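Local structure of regulatory protein BLAR1 (Bacillus licheniformis, 1NRF) at residues 62-67 / 135-140. The protein probably senses beta-lactam antibiotics outside the cell through its C-terminal domain, the part described here, and relays the signal across the membrane. Numbering follows the deposited sequence.
Sequences ASTYKV and IHYGNE
Tyr65, a middle residue of the SxxK motif of this sensor domain, which has the penicillin-binding-protein fold, forms a T-shaped pair with Tyr137 in the loop after helix 125-134. The motif opens with Ser63, by similarity the residue that beta-lactams acylate. It lies on the side of the turn turned from the tyrosines, where Lys66 NZ donates a hydrogen bond to Ser63 OG (2.7 Å); Lys200 of strand 195-205 packs against both. Thr64, buried beside it, is small and polar, and its hydroxyl bonds to Pro61 O. Thr64 OG1 lies 4.0 Å from Tyr137 OH, beyond hydrogen-bonding distance. Its backbone serves the contact more directly, because a water donates to Thr64 O (2.8 Å) and also hydrogen-bonds Tyr137 OH (2.9 Å), giving two buried polar atoms a shared partner. Tyr65 carries the apolar part. With CG anti to the backbone N (chi1 -178°), its ring reaches across to Tyr137 and presents an edge to that ring's face, the planes at 88° and the centroids 4.9 Å apart. An aromatic residue fits at both places, since the positively polarised C-H rim of one ring meets the pi cloud of the other. Tyr137 N closes the Schellman motif that ends helix 125-134 by bonding Leu132 O, and Tyr137 begins a type II' turn to Glu140. Within the tyrosine pair, Tyr65 CD1 sits off-centre over the ring, 3.3 Å from Tyr137 CZ.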
ATOM      1  N   ALA A  62       3.018   6.631  -3.091  1.00 27.27           N
ATOM      2  CA  ALA A  62       2.645   7.426  -1.920  1.00 26.18           C
ATOM      3  C   ALA A  62       2.720   6.577  -0.640  1.00 25.45           C
ATOM      4  O   ALA A  62       3.538   5.660  -0.549  1.00 25.18           O
ATOM      5  CB  ALA A  62       1.244   8.006  -2.104  1.00 23.44           C
ATOM      6  N   SER A  63       1.880   6.868   0.347  1.00 25.19           N
ATOM      7  CA  SER A  63       1.919   6.087   1.584  1.00 25.97           C
ATOM      8  C   SER A  63       1.774   4.563   1.444  1.00 27.08           C
ATOM      9  O   SER A  63       2.000   3.853   2.416  1.00 26.43           O
ATOM     10  CB  SER A  63       0.867   6.578   2.572  1.00 26.26           C
ATOM     11  OG  SER A  63       1.338   7.681   3.307  1.00 24.42           O
ATOM     12  N   THR A  64       1.396   4.049   0.270  1.00 26.81           N
ATOM     13  CA  THR A  64       1.275   2.589   0.132  1.00 26.81           C
ATOM     14  C   THR A  64       2.649   1.947   0.250  1.00 26.67           C
ATOM     15  O   THR A  64       2.776   0.786   0.637  1.00 25.45           O
ATOM     16  CB  THR A  64       0.656   2.131  -1.248  1.00 26.87           C
ATOM     17  OG1 THR A  64       1.537   2.462  -2.332  1.00 22.11           O
ATOM     18  CG2 THR A  64      -0.698   2.767  -1.458  1.00 23.79           C
ATOM     19  N   TYR A  65       3.676   2.724  -0.068  1.00 25.94           N
ATOM     20  CA  TYR A  65       5.040   2.227  -0.043  1.00 27.63           C
ATOM     21  C   TYR A  65       5.628   2.027   1.369  1.00 28.60           C
ATOM     22  O   TYR A  65       6.625   1.314   1.543  1.00 28.55           O
ATOM     23  CB  TYR A  65       5.928   3.177  -0.864  1.00 28.16           C
ATOM     24  CG  TYR A  65       7.352   2.725  -0.926  1.00 27.45           C
ATOM     25  CD1 TYR A  65       7.713   1.636  -1.712  1.00 26.66           C
ATOM     26  CD2 TYR A  65       8.321   3.313  -0.117  1.00 25.91           C
ATOM     27  CE1 TYR A  65       8.998   1.129  -1.684  1.00 27.97           C
ATOM     28  CE2 TYR A  65       9.614   2.821  -0.078  1.00 28.97           C
ATOM     29  CZ  TYR A  65       9.946   1.722  -0.862  1.00 29.38           C
ATOM     30  OH  TYR A  65      11.213   1.202  -0.815  1.00 28.01           O
ATOM     31  N   LYS A  66       5.013   2.657   2.369  1.00 28.43           N
ATOM     32  CA  LYS A  66       5.475   2.551   3.754  1.00 29.65           C
ATOM     33  C   LYS A  66       5.612   1.098   4.243  1.00 31.32           C
ATOM     34  O   LYS A  66       6.416   0.800   5.130  1.00 32.12           O
ATOM     35  CB  LYS A  66       4.523   3.313   4.678  1.00 30.42           C
ATOM     36  CG  LYS A  66       4.666   4.830   4.661  1.00 28.74           C
ATOM     37  CD  LYS A  66       3.596   5.435   5.562  1.00 28.91           C
ATOM     38  CE  LYS A  66       3.778   6.923   5.779  1.00 27.63           C
ATOM     39  NZ  LYS A  66       3.694   7.693   4.529  1.00 24.79           N
ATOM     40  N   VAL A  67       4.822   0.201   3.664  1.00 31.63           N
ATOM     41  CA  VAL A  67       4.871  -1.214   4.020  1.00 31.47           C
ATOM     42  C   VAL A  67       6.266  -1.770   3.726  1.00 30.50           C
ATOM     43  O   VAL A  67       6.855  -2.473   4.549  1.00 28.37           O
ATOM     44  CB  VAL A  67       3.818  -2.031   3.212  1.00 32.65           C
ATOM     45  CG1 VAL A  67       3.982  -3.517   3.475  1.00 34.26           C
ATOM     46  CG2 VAL A  67       2.402  -1.582   3.589  1.00 33.65           C
ATOM     47  N   ILE A 135      13.720  -6.130  -4.736  1.00 29.42           N
ATOM     48  CA  ILE A 135      12.344  -6.624  -4.739  1.00 29.12           C
ATOM     49  C   ILE A 135      11.606  -6.205  -6.007  1.00 30.67           C
ATOM     50  O   ILE A 135      10.392  -6.406  -6.121  1.00 31.45           O
ATOM     51  CB  ILE A 135      11.540  -6.120  -3.512  1.00 27.24           C
ATOM     52  CG1 ILE A 135      11.423  -4.595  -3.554  1.00 26.61           C
ATOM     53  CG2 ILE A 135      12.196  -6.605  -2.225  1.00 26.46           C
ATOM     54  CD1 ILE A 135      10.507  -4.016  -2.489  1.00 25.97           C
ATOM     55  N   HIS A 136      12.357  -5.642  -6.954  1.00 30.40           N
ATOM     56  CA  HIS A 136      11.813  -5.146  -8.219  1.00 32.63           C
ATOM     57  C   HIS A 136      10.462  -4.444  -8.021  1.00 32.09           C
ATOM     58  O   HIS A 136       9.414  -4.910  -8.475  1.00 30.72           O
ATOM     59  CB  HIS A 136      11.694  -6.283  -9.249  1.00 37.07           C
ATOM     60  CG  HIS A 136      11.549  -5.800 -10.663  1.00 41.84           C
ATOM     61  ND1 HIS A 136      12.120  -6.452 -11.736  1.00 43.19           N
ATOM     62  CD2 HIS A 136      10.912  -4.718 -11.176  1.00 42.64           C
ATOM     63  CE1 HIS A 136      11.845  -5.791 -12.848  1.00 44.54           C
ATOM     64  NE2 HIS A 136      11.113  -4.736 -12.536  1.00 44.56           N
ATOM     65  N   TYR A 137      10.514  -3.303  -7.343  1.00 32.44           N
ATOM     66  CA  TYR A 137       9.332  -2.511  -7.057  1.00 32.61           C
ATOM     67  C   TYR A 137       9.029  -1.494  -8.159  1.00 32.83           C
ATOM     68  O   TYR A 137       9.735  -0.497  -8.320  1.00 34.59           O
ATOM     69  CB  TYR A 137       9.512  -1.806  -5.713  1.00 30.57           C
ATOM     70  CG  TYR A 137       8.260  -1.137  -5.182  1.00 31.17           C
ATOM     71  CD1 TYR A 137       7.759   0.033  -5.763  1.00 29.69           C
ATOM     72  CD2 TYR A 137       7.600  -1.649  -4.067  1.00 29.41           C
ATOM     73  CE1 TYR A 137       6.640   0.670  -5.241  1.00 25.67           C
ATOM     74  CE2 TYR A 137       6.481  -1.013  -3.538  1.00 26.25           C
ATOM     75  CZ  TYR A 137       6.010   0.142  -4.130  1.00 25.60           C
ATOM     76  OH  TYR A 137       4.911   0.764  -3.602  1.00 24.21           O
ATOM     77  N   GLY A 138       7.967  -1.761  -8.911  1.00 32.43           N
ATOM     78  CA  GLY A 138       7.561  -0.868  -9.979  1.00 31.59           C
ATOM     79  C   GLY A 138       8.668  -0.562 -10.961  1.00 30.89           C
ATOM     80  O   GLY A 138       9.428  -1.438 -11.335  1.00 32.57           O
ATOM     81  N   ASN A 139       8.760   0.692 -11.381  1.00 31.80           N
ATOM     82  CA  ASN A 139       9.788   1.086 -12.327  1.00 30.91           C
ATOM     83  C   ASN A 139      11.159   1.111 -11.662  1.00 32.58           C
ATOM     84  O   ASN A 139      12.179   1.256 -12.336  1.00 32.13           O
ATOM     85  CB  ASN A 139       9.458   2.458 -12.935  1.00 29.32           C
ATOM     86  CG  ASN A 139       9.398   3.575 -11.900  1.00 28.90           C
ATOM     87  OD1 ASN A 139       9.732   3.382 -10.730  1.00 28.37           O
ATOM     88  ND2 ASN A 139       8.973   4.760 -12.339  1.00 23.61           N
ATOM     89  N   GLU A 140      11.170   0.956 -10.338  1.00 34.49           N
ATOM     90  CA  GLU A 140      12.404   0.959  -9.553  1.00 35.75           C
ATOM     91  C   GLU A 140      13.133   2.310  -9.508  1.00 36.30           C
ATOM     92  O   GLU A 140      14.223   2.390  -8.953  1.00 37.00           O
ATOM     93  CB  GLU A 140      13.372  -0.114 -10.081  1.00 36.01           C
ATOM     94  CG  GLU A 140      12.919  -1.546  -9.838  1.00 37.20           C
ATOM     95  CD  GLU A 140      13.872  -2.576 -10.424  1.00 37.74           C
ATOM     96  OE1 GLU A 140      13.739  -3.771 -10.096  1.00 36.19           O
ATOM     97  OE2 GLU A 140      14.751  -2.195 -11.222  1.00 39.48           O
TER
HETATM   98  O   HOH W   1       3.448  -0.756  -1.615  1.00 30.94           O